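Local coordinates for protein exosome complex exonuclease RRP46 homolog (Oryza sativa Japonica Group, PDB 3HKM) that probably serves as a component of the RNA-degrading exosome, binds double-stranded DNA and single-stranded RNA, and shows hydrolytic DNase and phosphorolytic RNase activities in vitro, at residues Arg21-Arg26 against Ile39-Val44; Pro49-Gly54 against Lys59-Val64; Lys85-Ser90 against Cys118-Cys123; Ala125-Val128 against Pro133-His136. One frame throughout, in Å; residues are numbered along the deposited sequence.

Contact 1 (Arg21-Arg26 against Ile39-Val44); sequences RNPLDR and IVLAAV
Leu24 and Ala43 mark one close passage of the backbones, their CA atoms 7.4 Å apart, and Pro23 and Leu41 mark the other, at 8.7 Å CA to CA, as the irregular chain Arg21-Arg26 runs over strand Ile39-Val44. Leu41 reaches out between the two loop residues and divides its branches. CD1 approaches the ring carbon CG of Pro23 at 4.0 Å, and the two side chains slide past one another in opposite senses. CD2 instead meets Leu24 CD1 at 4.0 Å, tip to tip. With CG anti to the backbone N of Leu41 (chi1 169°), the fork is carried out toward the loop. The strand belongs to the mixed sheet of the RNase PH domain. Val40 and Val44 lie against helix 115-130, whereas Leu41 and Ala43 look out from the other face of the sheet, where the loop partly covers them. The same methyl of Leu24 continues onto Ala43, with CD1 and CB only 3.5 Å apart, tighter than ordinary van der Waals contact. Across this interface the grip is entirely apolar. Part of the loop's polar support comes from the neighbouring strand 29-35, where Ser30 OG is hydrogen-bonded to the backbone N of Leu24.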
loop_
_atom_site.group_PDB
_atom_site.type_symbol
_atom_site.label_atom_id
_atom_site.label_comp_id
_atom_site.label_asym_id
_atom_site.label_seq_id
_atom_site.Cartn_x
_atom_site.Cartn_y
_atom_site.Cartn_z
ATOM N N ARG A 21 -15.284 -5.238 -2.759
ATOM C CA ARG A 21 -15.750 -4.475 -1.605
ATOM C C ARG A 21 -16.080 -5.381 -0.422
ATOM O O ARG A 21 -16.828 -6.350 -0.565
ATOM C CB ARG A 21 -17.008 -3.685 -1.997
ATOM C CG ARG A 21 -17.536 -2.734 -0.941
ATOM C CD ARG A 21 -16.666 -1.510 -0.883
ATOM N NE ARG A 21 -15.300 -1.847 -0.485
ATOM C CZ ARG A 21 -14.305 -0.968 -0.410
ATOM N NH1 ARG A 21 -14.524 0.306 -0.707
ATOM N NH2 ARG A 21 -13.098 -1.364 -0.030
ATOM N N ASN A 22 -15.528 -5.035 0.741
ATOM C CA ASN A 22 -15.707 -5.768 1.997
ATOM C C ASN A 22 -16.187 -7.214 1.926
ATOM O O ASN A 22 -17.365 -7.500 2.149
ATOM C CB ASN A 22 -16.608 -4.997 2.946
ATOM C CG ASN A 22 -18.038 -4.949 2.474
ATOM O OD1 ASN A 22 -18.305 -4.995 1.276
ATOM N ND2 ASN A 22 -18.971 -4.850 3.413
ATOM N N PRO A 23 -15.264 -8.136 1.646
ATOM C CA PRO A 23 -15.606 -9.557 1.687
ATOM C C PRO A 23 -15.984 -10.000 3.106
ATOM O O PRO A 23 -16.815 -10.890 3.278
ATOM C CB PRO A 23 -14.301 -10.241 1.254
ATOM C CG PRO A 23 -13.455 -9.157 0.641
ATOM C CD PRO A 23 -13.846 -7.904 1.316
ATOM N N LEU A 24 -15.380 -9.374 4.111
ATOM C CA LEU A 24 -15.527 -9.824 5.494
ATOM C C LEU A 24 -16.743 -9.222 6.192
ATOM O O LEU A 24 -16.924 -8.010 6.201
ATOM C CB LEU A 24 -14.257 -9.515 6.289
ATOM C CG LEU A 24 -12.982 -10.187 5.780
ATOM C CD1 LEU A 24 -11.764 -9.511 6.365
ATOM C CD2 LEU A 24 -12.992 -11.683 6.102
ATOM N N ASP A 25 -17.565 -10.079 6.785
ATOM C CA ASP A 25 -18.781 -9.634 7.469
ATOM C C ASP A 25 -18.500 -8.977 8.821
ATOM O O ASP A 25 -19.253 -8.097 9.259
ATOM C CB ASP A 25 -19.747 -10.807 7.681
ATOM C CG ASP A 25 -20.098 -11.527 6.393
ATOM O OD1 ASP A 25 -20.063 -10.902 5.313
ATOM O OD2 ASP A 25 -20.423 -12.729 6.465
ATOM N N ARG A 26 -17.425 -9.408 9.480
ATOM C CA ARG A 26 -17.121 -8.964 10.839
ATOM C C ARG A 26 -16.362 -7.645 10.825
ATOM O O ARG A 26 -16.333 -6.918 11.823
ATOM C CB ARG A 26 -16.291 -10.021 11.570
ATOM C CG ARG A 26 -16.412 -10.010 13.095
ATOM C CD ARG A 26 -17.802 -10.456 13.556
ATOM N NE ARG A 26 -17.742 -11.453 14.627
ATOM C CZ ARG A 26 -17.621 -11.173 15.922
ATOM N NH1 ARG A 26 -17.535 -9.915 16.337
ATOM N NH2 ARG A 26 -17.578 -12.161 16.805
ATOM N N ILE A 39 -2.046 -10.448 -4.835
ATOM C CA ILE A 39 -3.341 -10.171 -4.228
ATOM C C ILE A 39 -3.308 -10.184 -2.699
ATOM O O ILE A 39 -2.623 -11.005 -2.079
ATOM C CB ILE A 39 -4.468 -11.076 -4.803
ATOM C CG1 ILE A 39 -5.496 -11.405 -3.723
ATOM C CG2 ILE A 39 -3.894 -12.336 -5.451
ATOM C CD1 ILE A 39 -6.775 -11.918 -4.266
ATOM N N VAL A 40 -4.065 -9.262 -2.111
ATOM C CA VAL A 40 -4.020 -8.993 -0.683
ATOM C C VAL A 40 -5.433 -8.789 -0.120
ATOM O O VAL A 40 -6.314 -8.293 -0.822
ATOM C CB VAL A 40 -3.179 -7.712 -0.444
ATOM C CG1 VAL A 40 -3.816 -6.825 0.606
ATOM C CG2 VAL A 40 -1.709 -8.049 -0.126
ATOM N N LEU A 41 -5.648 -9.173 1.139
ATOM C CA LEU A 41 -6.911 -8.881 1.822
ATOM C C LEU A 41 -6.703 -7.944 3.010
ATOM O O LEU A 41 -5.940 -8.250 3.927
ATOM C CB LEU A 41 -7.614 -10.163 2.285
ATOM C CG LEU A 41 -8.812 -9.961 3.230
ATOM C CD1 LEU A 41 -9.956 -9.243 2.517
ATOM C CD2 LEU A 41 -9.302 -11.282 3.815
ATOM N N ALA A 42 -7.396 -6.807 2.986
ATOM C CA ALA A 42 -7.268 -5.768 4.014
ATOM C C ALA A 42 -8.524 -5.632 4.885
ATOM O O ALA A 42 -9.607 -5.387 4.379
ATOM C CB ALA A 42 -6.939 -4.423 3.361
ATOM N N ALA A 43 -8.371 -5.782 6.198
ATOM C CA ALA A 43 -9.512 -5.741 7.120
ATOM C C ALA A 43 -9.338 -4.634 8.155
ATOM O O ALA A 43 -8.302 -4.560 8.811
ATOM C CB ALA A 43 -9.691 -7.097 7.814
ATOM N N VAL A 44 -10.349 -3.778 8.300
ATOM C CA VAL A 44 -10.290 -2.651 9.225
ATOM C C VAL A 44 -11.449 -2.711 10.203
ATOM O O VAL A 44 -12.562 -3.025 9.812
ATOM C CB VAL A 44 -10.370 -1.308 8.489
ATOM C CG1 VAL A 44 -10.091 -0.162 9.454
ATOM C CG2 VAL A 44 -9.396 -1.284 7.316
#

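Contact 2 (Pro49-Gly54 against Lys59-Val64); sequences PGTRKG and KASIEV
A long, charge-only salt bridge between Arg52 and Glu63, with a second side-chain meeting at Thr51 and Ser61, brings the loop Pro49-Gly54 against strand 61-67 at the border of the sheet. Glu63 OE1 sits above the middle of the Arg52 guanidinium, 3.6 Å from CZ, while its distance to NH2 is 3.8 Å. No N-H points at the oxygen, and the guanidinium and carboxylate planes stand 76° apart. The arginine chain, bent at chi2 and chi3, folds its aliphatic part over the acid as well, but CG lies 3.0 Å from Glu63 OE2, shorter than normal contact, so that detail is doubtful. In the RNase PH domain, 61-67 is an outermost strand of its sheet within the chain, paired with strand 100-110, and the loop lies over its face on the side away from helix 77-91, where Ser61 and Glu63 point. A glutamine in place of Glu63 would probably leave the Arg52 guanidinium without the opposite charge now lying over its face. Thr51 turns CG2 onto Ser61 OG at an equally doubtful 3.0 Å, and its chi1 of -31° is far from staggered. The threonine hydroxyl itself is hydrogen-bonded to Asn99 ND2.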
loop_
_atom_site.group_PDB
_atom_site.type_symbol
_atom_site.label_atom_id
_atom_site.label_comp_id
_atom_site.label_asym_id
_atom_site.label_seq_id
_atom_site.Cartn_x
_atom_site.Cartn_y
_atom_site.Cartn_z
ATOM N N PRO A 49 -13.522 2.323 20.828
ATOM C CA PRO A 49 -13.182 3.055 22.059
ATOM C C PRO A 49 -12.042 2.410 22.852
ATOM O O PRO A 49 -11.991 1.190 22.990
ATOM C CB PRO A 49 -14.479 2.995 22.872
ATOM C CG PRO A 49 -15.564 2.905 21.839
ATOM C CD PRO A 49 -14.980 2.137 20.672
ATOM N N GLY A 50 -11.142 3.230 23.377
ATOM C CA GLY A 50 -10.068 2.735 24.220
ATOM C C GLY A 50 -8.712 2.798 23.545
ATOM O O GLY A 50 -8.616 2.764 22.323
ATOM N N THR A 51 -7.657 2.884 24.347
ATOM C CA THR A 51 -6.302 2.992 23.816
ATOM C C THR A 51 -5.309 2.126 24.593
ATOM O O THR A 51 -5.199 2.237 25.821
ATOM C CB THR A 51 -5.795 4.452 23.848
ATOM O OG1 THR A 51 -6.891 5.362 23.687
ATOM C CG2 THR A 51 -4.771 4.689 22.751
ATOM N N ARG A 52 -4.595 1.266 23.868
ATOM C CA ARG A 52 -3.475 0.508 24.425
ATOM C C ARG A 52 -2.782 1.313 25.520
ATOM O O ARG A 52 -2.608 2.523 25.393
ATOM C CB ARG A 52 -2.464 0.159 23.327
ATOM C CG ARG A 52 -2.985 -0.814 22.284
ATOM C CD ARG A 52 -3.537 -2.064 22.946
ATOM N NE ARG A 52 -3.231 -3.279 22.192
ATOM C CZ ARG A 52 -4.115 -3.952 21.460
ATOM N NH1 ARG A 52 -5.370 -3.533 21.378
ATOM N NH2 ARG A 52 -3.741 -5.047 20.809
ATOM N N LYS A 53 -2.384 0.637 26.591
ATOM C CA LYS A 53 -1.871 1.323 27.772
ATOM C C LYS A 53 -0.612 2.138 27.448
ATOM O O LYS A 53 -0.292 3.125 28.128
ATOM C CB LYS A 53 -1.600 0.310 28.885
ATOM C CG LYS A 53 -2.074 0.748 30.261
ATOM C CD LYS A 53 -3.588 0.903 30.296
ATOM C CE LYS A 53 -4.047 1.358 31.667
ATOM N NZ LYS A 53 -3.595 0.406 32.721
ATOM N N GLY A 54 0.088 1.731 26.393
ATOM C CA GLY A 54 1.313 2.394 25.987
ATOM C C GLY A 54 1.117 3.484 24.948
ATOM O O GLY A 54 2.096 4.046 24.450
ATOM N N LYS A 59 -5.069 11.236 21.007
ATOM C CA LYS A 59 -5.225 11.107 19.561
ATOM C C LYS A 59 -5.669 9.682 19.225
ATOM O O LYS A 59 -5.474 8.766 20.029
ATOM C CB LYS A 59 -3.903 11.422 18.851
ATOM C CG LYS A 59 -3.544 12.899 18.789
ATOM C CD LYS A 59 -2.134 13.103 18.233
ATOM C CE LYS A 59 -1.059 12.601 19.198
ATOM N NZ LYS A 59 -0.834 13.520 20.358
ATOM N N ALA A 60 -6.270 9.493 18.048
ATOM C CA ALA A 60 -6.704 8.163 17.622
ATOM C C ALA A 60 -5.517 7.239 17.315
ATOM O O ALA A 60 -4.488 7.672 16.801
ATOM C CB ALA A 60 -7.633 8.258 16.416
ATOM N N SER A 61 -5.672 5.962 17.644
ATOM C CA SER A 61 -4.634 4.964 17.394
ATOM C C SER A 61 -4.940 4.157 16.145
ATOM O O SER A 61 -6.083 3.750 15.922
ATOM C CB SER A 61 -4.506 4.007 18.583
ATOM O OG SER A 61 -4.246 4.716 19.781
ATOM N N ILE A 62 -3.910 3.932 15.336
ATOM C CA ILE A 62 -3.998 3.029 14.199
ATOM C C ILE A 62 -2.950 1.946 14.418
ATOM O O ILE A 62 -1.787 2.255 14.663
ATOM C CB ILE A 62 -3.774 3.758 12.842
ATOM C CG1 ILE A 62 -5.050 4.485 12.396
ATOM C CG2 ILE A 62 -3.392 2.767 11.755
ATOM C CD1 ILE A 62 -5.353 5.760 13.147
ATOM N N GLU A 63 -3.371 0.684 14.373
ATOM C CA GLU A 63 -2.468 -0.440 14.591
ATOM C C GLU A 63 -2.545 -1.425 13.426
ATOM O O GLU A 63 -3.591 -1.544 12.794
ATOM C CB GLU A 63 -2.808 -1.137 15.913
ATOM C CG GLU A 63 -2.918 -0.160 17.074
ATOM C CD GLU A 63 -2.794 -0.829 18.431
ATOM O OE1 GLU A 63 -3.107 -2.034 18.526
ATOM O OE2 GLU A 63 -2.395 -0.138 19.399
ATOM N N VAL A 64 -1.446 -2.128 13.145
ATOM C CA VAL A 64 -1.387 -3.000 11.976
ATOM C C VAL A 64 -0.633 -4.314 12.220
ATOM O O VAL A 64 0.443 -4.336 12.815
ATOM C CB VAL A 64 -0.747 -2.271 10.768
ATOM C CG1 VAL A 64 -1.018 -3.033 9.478
ATOM C CG2 VAL A 64 -1.267 -0.840 10.670
#

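Contact 3 (Lys85-Ser90 against Cys118-Cys123); sequences KRTLQS and CAINAC
Leu88 and Cys123 form the tighter of two side-chain meetings between helix 77-91 and helix 115-130. Leu88 straddles the cysteine: both of its methyls, CD1 and CD2, lie 4.1 Å from Cys123 CB, so the fork of the leucine closes on the cysteine's first carbon instead of on its sulfur. That posture depends on Leu88 CG being anti to the carbonyl carbon (chi1 -71°), which swings the fork across to the other helix. One step along, Thr87 faces Ile120. Its OG1 is 4.2 Å from the terminal CD1 of the isoleucine, and its CG2 lies 4.3 Å from Ile120 CG2. The two methyl branches of Ile120 are therefore spread before the threonine.

Beyond this first shell, the threonine hydroxyl is hydrogen-bonded to Thr83 O, one turn earlier in its own helix, which fixes the rotation of the side chain. Both helices lie on the same face of the mixed sheet, in the two-layer alpha/beta arrangement of the RNase PH domain, which belongs to the ribosomal S5 clan. Val104 in strand 100-110 touches both Leu88 and Cys123, closing the groove between the helices from the sheet side, while Leu88 also rests on Ile62 and Val64 and Cys123 on Ala42 and Leu106.

All four meeting residues are buried, and the one hydroxyl among them is already engaged within its own helix. The two helices probably hold together here through dispersion and the exclusion of water.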
loop_
_atom_site.group_PDB
_atom_site.type_symbol
_atom_site.label_atom_id
_atom_site.label_comp_id
_atom_site.label_asym_id
_atom_site.label_seq_id
_atom_site.Cartn_x
_atom_site.Cartn_y
_atom_site.Cartn_z
ATOM N N LYS A 85 2.431 0.602 8.688
ATOM C CA LYS A 85 1.961 1.298 9.892
ATOM C C LYS A 85 2.345 2.788 9.856
ATOM O O LYS A 85 1.542 3.646 10.206
ATOM C CB LYS A 85 2.505 0.613 11.161
ATOM C CG LYS A 85 1.642 0.760 12.446
ATOM C CD LYS A 85 2.366 0.167 13.672
ATOM C CE LYS A 85 1.449 -0.070 14.892
ATOM N NZ LYS A 85 0.949 -1.478 15.051
ATOM N N ARG A 86 3.567 3.085 9.427
ATOM C CA ARG A 86 4.019 4.465 9.243
ATOM C C ARG A 86 3.131 5.202 8.264
ATOM O O ARG A 86 2.742 6.343 8.500
ATOM C CB ARG A 86 5.443 4.495 8.682
ATOM C CG ARG A 86 6.576 4.552 9.697
ATOM C CD ARG A 86 7.874 3.986 9.084
ATOM N NE ARG A 86 8.429 4.780 7.977
ATOM C CZ ARG A 86 8.046 4.702 6.699
ATOM N NH1 ARG A 86 7.080 3.872 6.325
ATOM N NH2 ARG A 86 8.628 5.464 5.781
ATOM N N THR A 87 2.849 4.543 7.146
ATOM C CA THR A 87 2.092 5.128 6.044
ATOM C C THR A 87 0.637 5.385 6.421
ATOM O O THR A 87 0.079 6.437 6.104
ATOM C CB THR A 87 2.100 4.195 4.814
ATOM O OG1 THR A 87 3.446 3.838 4.477
ATOM C CG2 THR A 87 1.447 4.880 3.629
ATOM N N LEU A 88 0.024 4.417 7.096
ATOM C CA LEU A 88 -1.374 4.525 7.465
ATOM C C LEU A 88 -1.584 5.569 8.550
ATOM O O LEU A 88 -2.460 6.416 8.428
ATOM C CB LEU A 88 -1.924 3.179 7.918
ATOM C CG LEU A 88 -2.119 2.118 6.843
ATOM C CD1 LEU A 88 -2.976 1.028 7.410
ATOM C CD2 LEU A 88 -2.766 2.707 5.601
ATOM N N GLN A 89 -0.784 5.500 9.610
ATOM C CA GLN A 89 -0.844 6.498 10.673
ATOM C C GLN A 89 -0.682 7.894 10.072
ATOM O O GLN A 89 -1.291 8.867 10.529
ATOM C CB GLN A 89 0.235 6.223 11.732
ATOM C CG GLN A 89 -0.010 4.945 12.523
ATOM C CD GLN A 89 1.071 4.644 13.541
ATOM O OE1 GLN A 89 2.240 4.984 13.353
ATOM N NE2 GLN A 89 0.686 3.989 14.628
ATOM N N SER A 90 0.135 7.969 9.028
ATOM C CA SER A 90 0.384 9.203 8.296
ATOM C C SER A 90 -0.864 9.779 7.621
ATOM O O SER A 90 -1.160 10.971 7.764
ATOM C CB SER A 90 1.475 8.975 7.245
ATOM O OG SER A 90 1.664 10.131 6.453
ATOM N N CYS A 118 1.064 -2.872 -3.147
ATOM C CA CYS A 118 -0.260 -3.474 -3.249
ATOM C C CYS A 118 -0.972 -3.449 -1.892
ATOM O O CYS A 118 -2.139 -3.033 -1.799
ATOM C CB CYS A 118 -0.169 -4.908 -3.772
ATOM S SG CYS A 118 -1.765 -5.762 -3.935
ATOM N N ALA A 119 -0.268 -3.887 -0.846
ATOM C CA ALA A 119 -0.828 -3.909 0.506
ATOM C C ALA A 119 -1.226 -2.514 0.970
ATOM O O ALA A 119 -2.233 -2.342 1.646
ATOM C CB ALA A 119 0.160 -4.537 1.482
ATOM N N ILE A 120 -0.427 -1.519 0.597
ATOM C CA ILE A 120 -0.730 -0.121 0.877
ATOM C C ILE A 120 -2.057 0.337 0.249
ATOM O O ILE A 120 -2.939 0.843 0.936
ATOM C CB ILE A 120 0.446 0.786 0.423
ATOM C CG1 ILE A 120 1.672 0.515 1.314
ATOM C CG2 ILE A 120 0.052 2.262 0.472
ATOM C CD1 ILE A 120 2.851 1.428 1.053
ATOM N N ASN A 121 -2.184 0.163 -1.061
ATOM C CA ASN A 121 -3.410 0.505 -1.780
ATOM C C ASN A 121 -4.634 -0.225 -1.233
ATOM O O ASN A 121 -5.706 0.360 -1.072
ATOM C CB ASN A 121 -3.250 0.164 -3.258
ATOM C CG ASN A 121 -2.144 0.952 -3.919
ATOM O OD1 ASN A 121 -1.406 0.425 -4.747
ATOM N ND2 ASN A 121 -2.022 2.217 -3.556
ATOM N N ALA A 122 -4.463 -1.518 -0.985
ATOM C CA ALA A 122 -5.500 -2.352 -0.391
ATOM C C ALA A 122 -6.018 -1.747 0.909
ATOM O O ALA A 122 -7.221 -1.723 1.167
ATOM C CB ALA A 122 -4.943 -3.734 -0.131
ATOM N N CYS A 123 -5.087 -1.270 1.728
ATOM C CA CYS A 123 -5.397 -0.777 3.061
ATOM C C CYS A 123 -6.037 0.584 2.997
ATOM O O CYS A 123 -6.874 0.915 3.835
ATOM C CB CYS A 123 -4.140 -0.730 3.926
ATOM S SG CYS A 123 -3.713 -2.328 4.632
#

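Contact 4 (Ala125-Val128 against Pro133-His136); sequences AALV and PLKH
Leu134 packs back onto Leu127 and Val128 after the chain has left helix 115-130, which packs on the mixed sheet of the RNase PH fold, and turned before entering strand 138-145 of the second, antiparallel sheet. The contact thus joins the end of one helix to the connection that leads from the first sheet to the second.

Apolar contacts account for the whole meeting of the two segments. Leu134 CD1 lies 3.9 Å from Leu127 CB and 4.1 Å from Leu127 CD1, bearing on the root and one branch of the helix leucine. Leu134 crosses both Leu127 and Val128 at about a right angle, CD1 going to Leu127 and CD2 to Val128. Its chi1 of -93° is well away from a staggered value, a twist that accompanies the division of its methyls between the two partners. The backbones keep their distance, with 7.5 Å between the CA atoms of Val128 and Pro133.

Backbone hydrogen bonds tie the loop to a third element: Pro133 pairs with Leu93 and Lys135 with Ile91, which fastens it to the end of helix 77-91 and the chain just after it. Side-chain packing follows the same line: Ile91 touches both Leu127 and Leu134, and Leu88 also lies against Leu127, so the leucine pair is wedged beside that helix. Val128, partly exposed, also touches Gln231, the last modelled residue. With its CG1 anti to the backbone N, this valine presents the other methyl, CG2, to Leu134 CD2 at 3.8 Å.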
loop_
_atom_site.group_PDB
_atom_site.type_symbol
_atom_site.label_atom_id
_atom_site.label_comp_id
_atom_site.label_asym_id
_atom_site.label_seq_id
_atom_site.Cartn_x
_atom_site.Cartn_y
_atom_site.Cartn_z
ATOM N N ALA A 125 -8.004 1.481 0.625
ATOM C CA ALA A 125 -9.371 1.194 0.203
ATOM C C ALA A 125 -10.230 0.708 1.363
ATOM O O ALA A 125 -11.374 1.138 1.513
ATOM C CB ALA A 125 -9.381 0.180 -0.921
ATOM N N ALA A 126 -9.683 -0.192 2.177
ATOM C CA ALA A 126 -10.410 -0.739 3.319
ATOM C C ALA A 126 -10.708 0.315 4.399
ATOM O O ALA A 126 -11.788 0.313 4.981
ATOM C CB ALA A 126 -9.670 -1.916 3.906
ATOM N N LEU A 127 -9.760 1.212 4.661
ATOM C CA LEU A 127 -9.985 2.330 5.582
ATOM C C LEU A 127 -11.132 3.208 5.110
ATOM O O LEU A 127 -11.993 3.611 5.897
ATOM C CB LEU A 127 -8.735 3.202 5.700
ATOM C CG LEU A 127 -7.505 2.624 6.396
ATOM C CD1 LEU A 127 -6.281 3.447 6.040
ATOM C CD2 LEU A 127 -7.724 2.579 7.898
ATOM N N VAL A 128 -11.118 3.532 3.823
ATOM C CA VAL A 128 -12.182 4.340 3.244
ATOM C C VAL A 128 -13.519 3.639 3.437
ATOM O O VAL A 128 -14.511 4.266 3.818
ATOM C CB VAL A 128 -11.939 4.612 1.748
ATOM C CG1 VAL A 128 -13.196 5.157 1.096
ATOM C CG2 VAL A 128 -10.785 5.569 1.580
ATOM N N PRO A 133 -11.591 8.295 9.071
ATOM C CA PRO A 133 -11.255 9.615 8.522
ATOM C C PRO A 133 -9.798 9.699 8.033
ATOM O O PRO A 133 -8.867 9.495 8.811
ATOM C CB PRO A 133 -11.485 10.559 9.715
ATOM C CG PRO A 133 -12.379 9.805 10.643
ATOM C CD PRO A 133 -12.011 8.365 10.481
ATOM N N LEU A 134 -9.612 10.003 6.752
ATOM C CA LEU A 134 -8.280 10.148 6.181
ATOM C C LEU A 134 -7.987 11.609 5.840
ATOM O O LEU A 134 -8.908 12.373 5.530
ATOM C CB LEU A 134 -8.165 9.302 4.917
ATOM C CG LEU A 134 -7.630 7.866 4.952
ATOM C CD1 LEU A 134 -8.117 7.072 6.150
ATOM C CD2 LEU A 134 -7.980 7.160 3.641
ATOM N N LYS A 135 -6.709 11.996 5.899
ATOM C CA LYS A 135 -6.265 13.312 5.421
ATOM C C LYS A 135 -6.333 13.369 3.889
ATOM O O LYS A 135 -6.602 14.409 3.293
ATOM C CB LYS A 135 -4.817 13.589 5.846
ATOM C CG LYS A 135 -4.545 13.699 7.341
ATOM C CD LYS A 135 -3.098 14.141 7.545
ATOM C CE LYS A 135 -2.575 13.865 8.950
ATOM N NZ LYS A 135 -2.949 14.925 9.939
ATOM N N HIS A 136 -6.061 12.230 3.264
ATOM C CA HIS A 136 -5.994 12.110 1.815
ATOM C C HIS A 136 -5.824 10.634 1.486
ATOM O O HIS A 136 -5.500 9.830 2.361
ATOM C CB HIS A 136 -4.797 12.890 1.268
ATOM C CG HIS A 136 -3.555 12.720 2.085
ATOM N ND1 HIS A 136 -2.843 11.539 2.117
ATOM C CD2 HIS A 136 -2.916 13.567 2.927
ATOM C CE1 HIS A 136 -1.812 11.671 2.933
ATOM N NE2 HIS A 136 -1.833 12.891 3.437
#

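Along the chain the four contacts follow in series. Contacts 1 and 2 both reach the mixed sheet, with centres 21 Å apart and no touch between them; both loops lie on the face turned away from the helices, contact 2 over an outermost strand. Contacts 3 and 4, centres 10 Å apart, share helix 115-130 and meet through Leu88 and Leu127. The sheet joins the groups: Val40 and Ala42 of contact 1 pack on Ala122 of contact 3, Val44 packs on Ala126 of contact 4, and Ile62 O of contact 2 is probably hydrogen-bonded to Gln89 NE2 of contact 3. Together they pass from loop-covered sheet through buried helices to the exit into the second sheet.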